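Long-range contacts in putative uncharacterized protein (Pseudomonas phage 201phi2-1, PDB 3R4V), which is a phage protein of the tubulin-like family, with guanosine-5'-diphosphate bound in a pocket of its nucleotide-binding fold: residues T48-T53 against P65-Q70; V114-G119 against V149-P154; E122-L127 against L286-Q291; P206-L211 against V272-I277. All blocks are in the same frame, centred on the assembly; numbering follows the deposited sequence.

Contact 1: residues T48-T53 against P65-Q70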
# COMPACT_ATOMS: atom_id res chain seq x y z
N THR A 48 17.13 -5.33 -1.80
CA THR A 48 17.53 -6.39 -0.88
C THR A 48 16.60 -7.59 -1.04
O THR A 48 15.38 -7.45 -0.94
CB THR A 48 17.50 -5.91 0.58
OG1 THR A 48 18.29 -4.71 0.70
CG2 THR A 48 18.05 -6.98 1.51
N LEU A 49 17.18 -8.75 -1.32
CA LEU A 49 16.41 -9.98 -1.48
C LEU A 49 16.63 -10.90 -0.28
O LEU A 49 17.77 -11.12 0.13
CB LEU A 49 16.82 -10.72 -2.76
CG LEU A 49 16.80 -9.88 -4.04
CD1 LEU A 49 17.28 -10.72 -5.22
CD2 LEU A 49 15.42 -9.30 -4.31
N THR A 50 15.53 -11.41 0.29
CA THR A 50 15.61 -12.31 1.43
C THR A 50 16.30 -13.62 1.06
O THR A 50 16.31 -14.02 -0.11
CB THR A 50 14.21 -12.63 2.03
OG1 THR A 50 13.35 -13.11 0.99
CG2 THR A 50 13.59 -11.38 2.64
N LYS A 51 16.87 -14.27 2.06
CA LYS A 51 17.61 -15.51 1.86
C LYS A 51 16.71 -16.74 2.00
O LYS A 51 15.75 -16.73 2.77
CB LYS A 51 18.78 -15.58 2.86
CG LYS A 51 19.94 -14.65 2.52
CD LYS A 51 20.51 -13.98 3.77
CE LYS A 51 20.90 -15.00 4.83
NZ LYS A 51 22.03 -15.87 4.39
N GLY A 52 17.03 -17.78 1.25
CA GLY A 52 16.32 -19.05 1.33
C GLY A 52 14.86 -19.02 0.93
O GLY A 52 14.08 -19.86 1.37
N THR A 53 14.49 -18.07 0.07
CA THR A 53 13.08 -17.90 -0.30
C THR A 53 12.81 -18.04 -1.79
O THR A 53 11.71 -17.72 -2.25
CB THR A 53 12.53 -16.54 0.16
OG1 THR A 53 13.41 -15.49 -0.26
CG2 THR A 53 12.36 -16.50 1.67
N PRO A 65 6.89 -17.64 7.66
CA PRO A 65 7.88 -18.17 8.61
C PRO A 65 9.31 -18.06 8.09
O PRO A 65 10.25 -18.01 8.88
CB PRO A 65 7.46 -19.64 8.81
CG PRO A 65 6.54 -19.95 7.67
CD PRO A 65 5.93 -18.66 7.20
N LEU A 66 9.46 -18.02 6.77
CA LEU A 66 10.79 -17.90 6.17
C LEU A 66 11.36 -16.49 6.30
O LEU A 66 12.55 -16.32 6.55
CB LEU A 66 10.74 -18.28 4.69
CG LEU A 66 10.47 -19.78 4.49
CD1 LEU A 66 10.26 -20.11 3.02
CD2 LEU A 66 11.62 -20.55 5.08
N VAL A 67 10.50 -15.49 6.14
CA VAL A 67 10.98 -14.11 6.09
C VAL A 67 10.97 -13.42 7.45
O VAL A 67 11.77 -12.52 7.69
CB VAL A 67 10.22 -13.26 5.05
CG1 VAL A 67 10.29 -13.94 3.69
CG2 VAL A 67 8.77 -13.04 5.47
N ARG A 68 10.09 -13.85 8.34
CA ARG A 68 9.96 -13.20 9.64
C ARG A 68 11.29 -13.03 10.39
O ARG A 68 11.59 -11.94 10.87
CB ARG A 68 8.92 -13.92 10.52
CG ARG A 68 8.78 -13.34 11.92
CD ARG A 68 8.50 -11.84 11.84
NE ARG A 68 8.33 -11.22 13.15
CZ ARG A 68 9.26 -10.52 13.78
NH1 ARG A 68 10.46 -10.34 13.23
NH2 ARG A 68 9.01 -10.00 14.98
N PRO A 69 12.11 -14.09 10.48
CA PRO A 69 13.33 -13.91 11.26
C PRO A 69 14.34 -12.96 10.60
O PRO A 69 15.30 -12.55 11.25
CB PRO A 69 13.92 -15.34 11.34
CG PRO A 69 12.78 -16.26 10.94
CD PRO A 69 11.99 -15.47 9.96
N GLN A 70 14.11 -12.63 9.34
CA GLN A 70 15.02 -11.76 8.58
C GLN A 70 14.66 -10.29 8.65
O GLN A 70 15.44 -9.43 8.25
CB GLN A 70 15.09 -12.21 7.11
CG GLN A 70 15.58 -13.65 6.93
CD GLN A 70 15.57 -14.10 5.48
OE1 GLN A 70 16.23 -13.49 4.62
NE2 GLN A 70 14.82 -15.14 5.19
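Gln70 meets Lys51 with the two arms of its amide, one on each polar atom of that residue's backbone. The N-H of Lys51 reaches OE1 of Gln70 at 2.8 Å, nearly straight at 164° and on a lone pair in the carbonyl plane. NE2 of Gln70 returns a bond to the carbonyl O of Lys51 at 3.0 Å, tilted out of the amide plane, and also gives one to Leu66 O at 2.9 Å, approaching from above the plane of that carbonyl. The chain of Gln70 runs extended beyond CG (chi2 177°), long enough to cross the gap. Beside this polar grip, Thr53 lays CG2 against Leu66 CB and Val67 CG1, each at 3.9 Å, and stands roughly square to Val67. The two threonine hydroxyls are bonded to each other, Thr50 OG1 donating to Thr53 OG1, which also bonds Thr33 O. Gly52, with positive phi, makes the turn between them. Edge strand 46-49 of the tubulin-like fold leads into this loop, and helix 95-108 covers Val67. Three bonds thus fix the rotation of the Gln70 amide, tying the loop to the 3-10 turn that follows helix 60-67 through backbone recognition more than hydrophobic burial.

Contact 2: residues V114-G119 against V149-P154. With GDP (guanosine-5'-diphosphate), chain B.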
# COMPACT_ATOMS: atom_id res chain seq x y z
N VAL A 114 2.58 6.59 5.16
CA VAL A 114 1.40 6.10 4.46
C VAL A 114 1.79 4.98 3.52
O VAL A 114 2.96 4.83 3.18
CB VAL A 114 0.66 7.21 3.66
CG1 VAL A 114 0.20 8.33 4.60
CG2 VAL A 114 1.54 7.76 2.53
N SER A 115 0.81 4.17 3.11
CA SER A 115 1.09 3.06 2.19
C SER A 115 0.27 3.19 0.93
O SER A 115 -0.81 3.76 0.94
CB SER A 115 0.74 1.73 2.86
OG SER A 115 1.49 1.57 4.06
N PHE A 116 0.79 2.63 -0.16
CA PHE A 116 0.05 2.53 -1.40
C PHE A 116 -0.10 1.04 -1.70
O PHE A 116 0.90 0.35 -1.92
CB PHE A 116 0.81 3.24 -2.53
CG PHE A 116 0.72 4.74 -2.44
CD1 PHE A 116 -0.26 5.43 -3.13
CD2 PHE A 116 1.59 5.44 -1.62
CE1 PHE A 116 -0.37 6.80 -3.01
CE2 PHE A 116 1.48 6.83 -1.51
CZ PHE A 116 0.52 7.50 -2.20
N VAL A 117 -1.33 0.53 -1.67
CA VAL A 117 -1.53 -0.92 -1.76
C VAL A 117 -2.47 -1.23 -2.91
O VAL A 117 -3.40 -0.47 -3.19
CB VAL A 117 -2.06 -1.52 -0.44
CG1 VAL A 117 -1.01 -1.35 0.68
CG2 VAL A 117 -3.40 -0.91 -0.05
N VAL A 118 -2.21 -2.34 -3.60
CA VAL A 118 -2.99 -2.69 -4.78
C VAL A 118 -3.94 -3.85 -4.47
O VAL A 118 -3.54 -4.87 -3.91
CB VAL A 118 -2.05 -3.09 -5.95
CG1 VAL A 118 -2.84 -3.73 -7.09
CG2 VAL A 118 -1.29 -1.88 -6.45
N GLY A 119 -5.20 -3.68 -4.86
CA GLY A 119 -6.18 -4.75 -4.75
C GLY A 119 -6.14 -5.62 -6.00
O GLY A 119 -6.67 -5.25 -7.06
N VAL A 149 -2.63 4.04 7.36
CA VAL A 149 -3.27 4.89 6.37
C VAL A 149 -2.81 4.45 5.01
O VAL A 149 -1.62 4.47 4.73
CB VAL A 149 -2.85 6.36 6.61
CG1 VAL A 149 -3.39 7.28 5.55
CG2 VAL A 149 -3.32 6.82 8.00
N VAL A 150 -3.76 4.04 4.17
CA VAL A 150 -3.41 3.49 2.88
C VAL A 150 -4.20 4.12 1.75
O VAL A 150 -5.38 4.42 1.88
CB VAL A 150 -3.61 1.96 2.84
CG1 VAL A 150 -3.00 1.30 4.09
CG2 VAL A 150 -5.07 1.60 2.71
N ASN A 151 -3.53 4.31 0.62
CA ASN A 151 -4.19 4.67 -0.61
C ASN A 151 -4.42 3.34 -1.31
O ASN A 151 -3.45 2.65 -1.68
CB ASN A 151 -3.29 5.57 -1.44
CG ASN A 151 -3.95 6.03 -2.73
OD1 ASN A 151 -3.69 5.49 -3.81
ND2 ASN A 151 -4.82 7.03 -2.62
N TYR A 152 -5.68 2.98 -1.46
CA TYR A 152 -6.06 1.68 -2.00
C TYR A 152 -6.36 1.80 -3.48
O TYR A 152 -7.14 2.66 -3.89
CB TYR A 152 -7.30 1.15 -1.27
CG TYR A 152 -7.87 -0.11 -1.91
CD1 TYR A 152 -7.26 -1.35 -1.70
CD2 TYR A 152 -8.99 -0.04 -2.73
CE1 TYR A 152 -7.79 -2.50 -2.29
CE2 TYR A 152 -9.52 -1.19 -3.32
CZ TYR A 152 -8.90 -2.41 -3.10
OH TYR A 152 -9.42 -3.55 -3.69
N VAL A 153 -5.72 0.97 -4.30
CA VAL A 153 -5.89 1.04 -5.74
C VAL A 153 -6.26 -0.35 -6.25
O VAL A 153 -5.42 -1.26 -6.25
CB VAL A 153 -4.60 1.51 -6.43
CG1 VAL A 153 -4.78 1.56 -7.93
CG2 VAL A 153 -4.18 2.88 -5.90
N PRO A 154 -7.52 -0.53 -6.65
CA PRO A 154 -7.97 -1.82 -7.16
C PRO A 154 -7.56 -1.99 -8.61
O PRO A 154 -7.67 -1.03 -9.37
CB PRO A 154 -9.49 -1.71 -7.09
CG PRO A 154 -9.77 -0.25 -7.25
CD PRO A 154 -8.62 0.45 -6.57
PB GDP B . 4.38 -10.82 -4.89
O1B GDP B . 5.73 -10.68 -5.57
O2B GDP B . 4.27 -9.75 -3.84
O3B GDP B . 4.23 -12.21 -4.30
O3A GDP B . 3.22 -10.67 -5.98
PA GDP B . 3.10 -9.53 -7.11
O1A GDP B . 4.17 -9.65 -8.18
O2A GDP B . 3.07 -8.17 -6.49
O5' GDP B . 1.70 -9.92 -7.73
C5' GDP B . 0.52 -10.03 -6.93
C4' GDP B . -0.72 -9.75 -7.77
O4' GDP B . -0.77 -8.35 -8.10
C3' GDP B . -0.72 -10.48 -9.10
O3' GDP B . -1.40 -11.72 -8.99
C2' GDP B . -1.48 -9.53 -10.01
O2' GDP B . -2.89 -9.70 -9.84
C1' GDP B . -1.17 -8.15 -9.47
N9 GDP B . 0.01 -7.53 -10.11
C8 GDP B . 1.16 -8.13 -10.48
N7 GDP B . 2.04 -7.23 -10.99
C5 GDP B . 1.45 -6.01 -10.92
C6 GDP B . 1.81 -4.62 -11.27
O6 GDP B . 2.92 -4.36 -11.78
N1 GDP B . 0.91 -3.65 -11.03
C2 GDP B . -0.30 -3.92 -10.49
N2 GDP B . -1.18 -2.91 -10.26
N3 GDP B . -0.70 -5.17 -10.14
C4 GDP B . 0.12 -6.23 -10.33
O HOH W 1 0.32 3.02 6.05
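Asn151 lies against the ring of Phe116 on the neighbouring parallel strand. Its CB is 3.5 Å from Phe116 CD1, approaching the ring obliquely. With chi1 at -177° CG is carried away from the backbone N, 3.7 Å from Phe116 CE1, and the amide plane is turned 49° against the ring. At the tip, OD1 still brushes Phe116 CD1 at 3.5 Å but takes its hydrogen bond from Lys171 NZ of helix 161-178, while ND2 gives one to Leu211 O of the next strand; an amide suits this buried place because it satisfies both a donor and an acceptor. The two strands are the first and last members of a beta-alpha-beta crossover, with helix 124-144 between them, in the nucleotide-binding sheet of the tubulin-like fold. Five backbone bonds join them, from Ser115 N to Val149 O through to Gly119 N to Val153 O. On the face opposite Phe116, Val117 CG2 packs on Val150 CB at 4.1 Å and meets Tyr152 at the ring edge. Gly119, having no side chain, leaves room for the Tyr152 hydroxyl, its CA 3.6 Å from OH. Near the strand end, Val118 CG1 comes 3.7 Å from N2 of guanosine-5'-diphosphate.

Contact 3: residues E122-L127 against L286-Q291. With GDP (guanosine-5'-diphosphate), chain B.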
# COMPACT_ATOMS: atom_id res chain seq x y z
N GLU A 122 -7.22 -11.01 -10.03
CA GLU A 122 -7.16 -12.08 -11.03
C GLU A 122 -7.91 -13.36 -10.66
O GLU A 122 -8.55 -13.99 -11.51
CB GLU A 122 -5.71 -12.46 -11.34
CG GLU A 122 -4.86 -11.38 -11.98
CD GLU A 122 -3.47 -11.90 -12.34
OE1 GLU A 122 -3.18 -13.08 -12.03
OE2 GLU A 122 -2.67 -11.14 -12.93
N SER A 123 -7.81 -13.76 -9.40
CA SER A 123 -8.15 -15.12 -9.00
C SER A 123 -8.68 -15.14 -7.58
O SER A 123 -8.57 -14.16 -6.87
CB SER A 123 -6.88 -15.98 -9.04
OG SER A 123 -5.92 -15.42 -8.16
N THR A 124 -9.25 -16.27 -7.15
CA THR A 124 -9.68 -16.35 -5.75
C THR A 124 -8.47 -16.31 -4.80
O THR A 124 -8.60 -15.89 -3.65
CB THR A 124 -10.55 -17.60 -5.47
OG1 THR A 124 -9.89 -18.77 -5.96
CG2 THR A 124 -11.91 -17.48 -6.16
N ASP A 125 -7.31 -16.75 -5.28
CA ASP A 125 -6.08 -16.62 -4.47
C ASP A 125 -5.74 -15.15 -4.21
O ASP A 125 -5.47 -14.76 -3.07
CB ASP A 125 -4.89 -17.31 -5.14
CG ASP A 125 -4.93 -18.83 -5.01
OD1 ASP A 125 -4.15 -19.50 -5.72
OD2 ASP A 125 -5.73 -19.35 -4.20
N ASN A 126 -5.74 -14.34 -5.27
CA ASN A 126 -5.52 -12.90 -5.12
C ASN A 126 -6.53 -12.31 -4.14
O ASN A 126 -6.17 -11.54 -3.24
CB ASN A 126 -5.73 -12.19 -6.46
CG ASN A 126 -4.49 -12.18 -7.36
OD1 ASN A 126 -4.56 -11.72 -8.50
ND2 ASN A 126 -3.37 -12.68 -6.86
N LEU A 127 -7.80 -12.66 -4.32
CA LEU A 127 -8.86 -12.03 -3.53
C LEU A 127 -8.76 -12.45 -2.08
O LEU A 127 -8.94 -11.63 -1.20
CB LEU A 127 -10.24 -12.38 -4.10
CG LEU A 127 -10.52 -11.78 -5.48
CD1 LEU A 127 -11.74 -12.40 -6.12
CD2 LEU A 127 -10.68 -10.27 -5.37
N LEU A 286 -16.70 -14.43 -3.48
CA LEU A 286 -17.88 -15.31 -3.38
C LEU A 286 -18.41 -15.73 -4.76
O LEU A 286 -18.75 -16.90 -5.00
CB LEU A 286 -18.99 -14.63 -2.59
CG LEU A 286 -20.25 -15.46 -2.37
CD1 LEU A 286 -19.93 -16.65 -1.47
CD2 LEU A 286 -21.36 -14.61 -1.78
N GLU A 287 -18.49 -14.76 -5.67
CA GLU A 287 -18.96 -15.04 -7.02
C GLU A 287 -18.02 -16.00 -7.74
O GLU A 287 -18.48 -16.94 -8.38
CB GLU A 287 -19.14 -13.74 -7.81
CG GLU A 287 -19.50 -13.96 -9.30
CD GLU A 287 -20.73 -14.85 -9.51
OE1 GLU A 287 -21.56 -15.00 -8.59
OE2 GLU A 287 -20.86 -15.40 -10.63
N MET A 288 -16.72 -15.78 -7.63
CA MET A 288 -15.75 -16.68 -8.26
C MET A 288 -15.82 -18.08 -7.65
O MET A 288 -15.76 -19.09 -8.36
CB MET A 288 -14.32 -16.15 -8.11
CG MET A 288 -13.98 -14.96 -8.97
SD MET A 288 -12.17 -14.83 -9.08
CE MET A 288 -11.81 -16.35 -9.95
N THR A 289 -15.93 -18.14 -6.32
CA THR A 289 -16.00 -19.42 -5.64
C THR A 289 -17.30 -20.16 -5.96
O THR A 289 -17.32 -21.38 -6.09
CB THR A 289 -15.82 -19.26 -4.12
OG1 THR A 289 -14.50 -18.80 -3.84
CG2 THR A 289 -16.03 -20.59 -3.43
N ARG A 290 -18.39 -19.41 -6.10
CA ARG A 290 -19.64 -20.03 -6.52
C ARG A 290 -19.42 -20.76 -7.84
O ARG A 290 -19.79 -21.93 -8.00
CB ARG A 290 -20.75 -18.98 -6.67
CG ARG A 290 -22.10 -19.58 -7.02
CD ARG A 290 -23.13 -18.50 -7.33
NE ARG A 290 -22.79 -17.74 -8.53
CZ ARG A 290 -23.10 -18.14 -9.76
NH1 ARG A 290 -23.75 -19.28 -9.96
NH2 ARG A 290 -22.76 -17.39 -10.80
N GLN A 291 -18.78 -20.07 -8.79
CA GLN A 291 -18.53 -20.68 -10.09
C GLN A 291 -17.65 -21.93 -9.99
O GLN A 291 -17.93 -22.94 -10.63
CB GLN A 291 -17.92 -19.66 -11.04
CG GLN A 291 -18.88 -18.54 -11.41
CD GLN A 291 -18.19 -17.42 -12.17
OE1 GLN A 291 -17.09 -17.60 -12.70
NE2 GLN A 291 -18.83 -16.25 -12.22
PB GDP B . 4.38 -10.82 -4.89
O1B GDP B . 5.73 -10.68 -5.57
O2B GDP B . 4.27 -9.75 -3.84
O3B GDP B . 4.23 -12.21 -4.30
O3A GDP B . 3.22 -10.67 -5.98
PA GDP B . 3.10 -9.53 -7.11
O1A GDP B . 4.17 -9.65 -8.18
O2A GDP B . 3.07 -8.17 -6.49
O5' GDP B . 1.70 -9.92 -7.73
C5' GDP B . 0.52 -10.03 -6.93
C4' GDP B . -0.72 -9.75 -7.77
O4' GDP B . -0.77 -8.35 -8.10
C3' GDP B . -0.72 -10.48 -9.10
O3' GDP B . -1.40 -11.72 -8.99
C2' GDP B . -1.48 -9.53 -10.01
O2' GDP B . -2.89 -9.70 -9.84
C1' GDP B . -1.17 -8.15 -9.47
N9 GDP B . 0.01 -7.53 -10.11
C8 GDP B . 1.16 -8.13 -10.48
N7 GDP B . 2.04 -7.23 -10.99
C5 GDP B . 1.45 -6.01 -10.92
C6 GDP B . 1.81 -4.62 -11.27
O6 GDP B . 2.92 -4.36 -11.78
N1 GDP B . 0.91 -3.65 -11.03
C2 GDP B . -0.30 -3.92 -10.49
N2 GDP B . -1.18 -2.91 -10.26
N3 GDP B . -0.70 -5.17 -10.14
C4 GDP B . 0.12 -6.23 -10.33
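Met288 reaches from its helix onto the first turn of helix 124-144. Its CG lies beside the backbone N and chi2 is near anti, which carries the sulfur outward; the bend at chi3, 64°, then folds CE back over Thr124. SD rests 3.8 Å from Ser123 C and 3.9 Å from Leu127 CD1, whose side chain it meets at about a right angle. An unbranched, flexible thioether can lie along the backbone of Ser123 and Thr124 and still reach Leu127. Thr124 puts OG1 between its backbone N and carbonyl carbon (chi1 51°), leaving CG2 to face the other helix. There CG2 presses on Met288 CB at 3.4 Å, closer than usual for two carbons, while Thr124 OG1 bonds to Gln292 NE2. Ser123 is the N-cap: its OG accepts from Asn126 N at an almost straight 171°. On the ligand side, Asn126 OD1 accepts from Glu122 N and, at 2.9 Å, from O2' of guanosine-5'-diphosphate, and its ND2 donates to O3'. Helix 124-144 follows strand 113-119 of the central sheet, and helix 274-294 packs against helix 124-144, with Leu127 also touching Ile281, Ser284 and Lys285.

Contact 4: residues P206-L211 against V272-I277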
# COMPACT_ATOMS: atom_id res chain seq x y z
N PRO A 206 -7.84 3.68 16.40
CA PRO A 206 -6.86 3.38 15.35
C PRO A 206 -7.31 2.17 14.54
O PRO A 206 -7.71 1.15 15.11
CB PRO A 206 -5.60 3.04 16.14
CG PRO A 206 -6.10 2.50 17.43
CD PRO A 206 -7.37 3.25 17.74
N GLN A 207 -7.23 2.29 13.22
CA GLN A 207 -7.72 1.23 12.34
C GLN A 207 -7.18 1.53 10.95
O GLN A 207 -6.51 2.55 10.76
CB GLN A 207 -9.26 1.22 12.35
CG GLN A 207 -9.90 2.56 11.97
CD GLN A 207 -11.44 2.61 12.10
OE1 GLN A 207 -12.05 3.61 11.72
NE2 GLN A 207 -12.06 1.56 12.65
N VAL A 208 -7.45 0.65 9.99
CA VAL A 208 -7.08 0.93 8.61
C VAL A 208 -7.91 2.11 8.10
O VAL A 208 -9.14 2.10 8.21
CB VAL A 208 -7.28 -0.26 7.68
CG1 VAL A 208 -6.96 0.14 6.23
CG2 VAL A 208 -6.36 -1.40 8.08
N CYS A 209 -7.21 3.12 7.58
CA CYS A 209 -7.83 4.31 7.03
C CYS A 209 -7.42 4.44 5.57
O CYS A 209 -6.40 3.91 5.18
CB CYS A 209 -7.29 5.55 7.75
SG CYS A 209 -7.74 5.61 9.48
N GLU A 210 -8.21 5.17 4.79
CA GLU A 210 -7.81 5.47 3.42
C GLU A 210 -7.25 6.87 3.30
O GLU A 210 -7.70 7.80 3.95
CB GLU A 210 -8.99 5.40 2.47
CG GLU A 210 -9.46 4.03 2.04
CD GLU A 210 -10.58 4.15 1.00
OE1 GLU A 210 -10.27 4.19 -0.21
OE2 GLU A 210 -11.77 4.25 1.39
N LEU A 211 -6.27 7.01 2.42
CA LEU A 211 -5.73 8.29 2.02
C LEU A 211 -6.32 8.63 0.66
O LEU A 211 -6.24 7.82 -0.27
CB LEU A 211 -4.22 8.19 1.89
CG LEU A 211 -3.48 9.38 1.27
CD1 LEU A 211 -3.78 10.66 2.05
CD2 LEU A 211 -2.00 9.15 1.16
N VAL A 272 -14.36 5.30 6.70
CA VAL A 272 -15.67 4.68 6.47
C VAL A 272 -15.71 3.88 5.16
O VAL A 272 -16.48 2.95 5.03
CB VAL A 272 -16.83 5.69 6.56
CG1 VAL A 272 -16.82 6.64 5.38
CG2 VAL A 272 -18.16 4.95 6.63
N GLY A 273 -14.85 4.22 4.21
CA GLY A 273 -14.86 3.58 2.90
C GLY A 273 -14.26 2.18 2.92
O GLY A 273 -14.44 1.42 1.97
N VAL A 274 -13.55 1.84 3.99
CA VAL A 274 -12.91 0.51 4.08
C VAL A 274 -13.95 -0.61 4.09
O VAL A 274 -13.72 -1.69 3.55
CB VAL A 274 -12.00 0.42 5.31
CG1 VAL A 274 -11.44 -1.02 5.49
CG2 VAL A 274 -10.83 1.42 5.18
N VAL A 275 -15.12 -0.35 4.67
CA VAL A 275 -16.18 -1.36 4.67
C VAL A 275 -16.53 -1.79 3.24
O VAL A 275 -16.57 -2.98 2.92
CB VAL A 275 -17.46 -0.87 5.36
CG1 VAL A 275 -18.55 -1.93 5.23
CG2 VAL A 275 -17.18 -0.54 6.82
N GLU A 276 -16.74 -0.81 2.38
CA GLU A 276 -17.10 -1.09 0.99
C GLU A 276 -15.96 -1.75 0.23
O GLU A 276 -16.19 -2.61 -0.63
CB GLU A 276 -17.53 0.19 0.26
CG GLU A 276 -17.85 -0.01 -1.20
CD GLU A 276 -18.06 1.30 -1.93
OE1 GLU A 276 -18.81 2.16 -1.42
OE2 GLU A 276 -17.45 1.48 -3.01
N ILE A 277 -14.72 -1.34 0.52
CA ILE A 277 -13.58 -1.98 -0.10
C ILE A 277 -13.55 -3.47 0.23
O ILE A 277 -13.36 -4.32 -0.67
CB ILE A 277 -12.25 -1.31 0.33
CG1 ILE A 277 -12.13 0.08 -0.32
CG2 ILE A 277 -11.06 -2.17 -0.03
CD1 ILE A 277 -10.95 0.87 0.22
O HOH W 2 -12.19 4.86 3.92
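Glu210 turns its CG to lie beside the backbone N (chi1 -78°) and then runs extended (chi2 -176°), which sends the carboxylate out from strand 208-214 to Gly273 and the first turn of helix 274-294. Ile277 comes from the opposite direction: its own CG1 also lies beside the backbone N, and chi2 at 172° carries CD1 out to the glutamate carboxylate. CD1 ends 3.4 Å from both CD and OE1 of Glu210, so a methyl lies against the carboxylate while the aliphatic part, CG, is 3.9 Å from the same methyl. The other oxygen, OE2, stands 3.5 Å from Gly273 CA; glycine, with no side chain, leaves OE2 its place. Water 2 bridges the two segments, donating to Glu210 OE2 at 2.6 Å and accepting a weak bond from Gly273 N.

Both segments belong to the C-terminal part of the tubulin-like fold, where strand 208-214 runs parallel to strand 148-154 on one side and antiparallel to strand 264-270 on the other. The helix comes soon after that last strand and packs beside helix 124-144, whose Met134 touches both Val208 and Val274.

Farther back along strand 208-214, Val208 meets Val274, whose CG2 touches the backbone, 3.5 Å from Val208 O, and approaches Val208 CG1 at 4.2 Å. Two beta-branched valines suit this spot, being short and compact between a strand and a helix. Ile277 also packs on Tyr152.

Overall arrangement
Contact 2 is the buried one, strand beside strand near the centre of the chain, and its chemistry is mostly regular backbone bonding with valines on the faces. Contact 4 lies next to it: strands 148-154 and 208-214 are neighbours in the sheet, joined by probable backbone bonds of Val150 with Cys209 and Leu211. Contacts 3 and 4 share helix 274-294, gripping different turns, and both are surface contacts without direct hydrogen bonds across, though contact 4 has a water bridge. Contacts 2 and 3 are joined through helix 124-144, and both touch guanosine-5'-diphosphate. Contact 1 stands apart, partly buried at the edge strand 46-49, about 30 Å from contact 4 between centres, and relies on a side-chain amide.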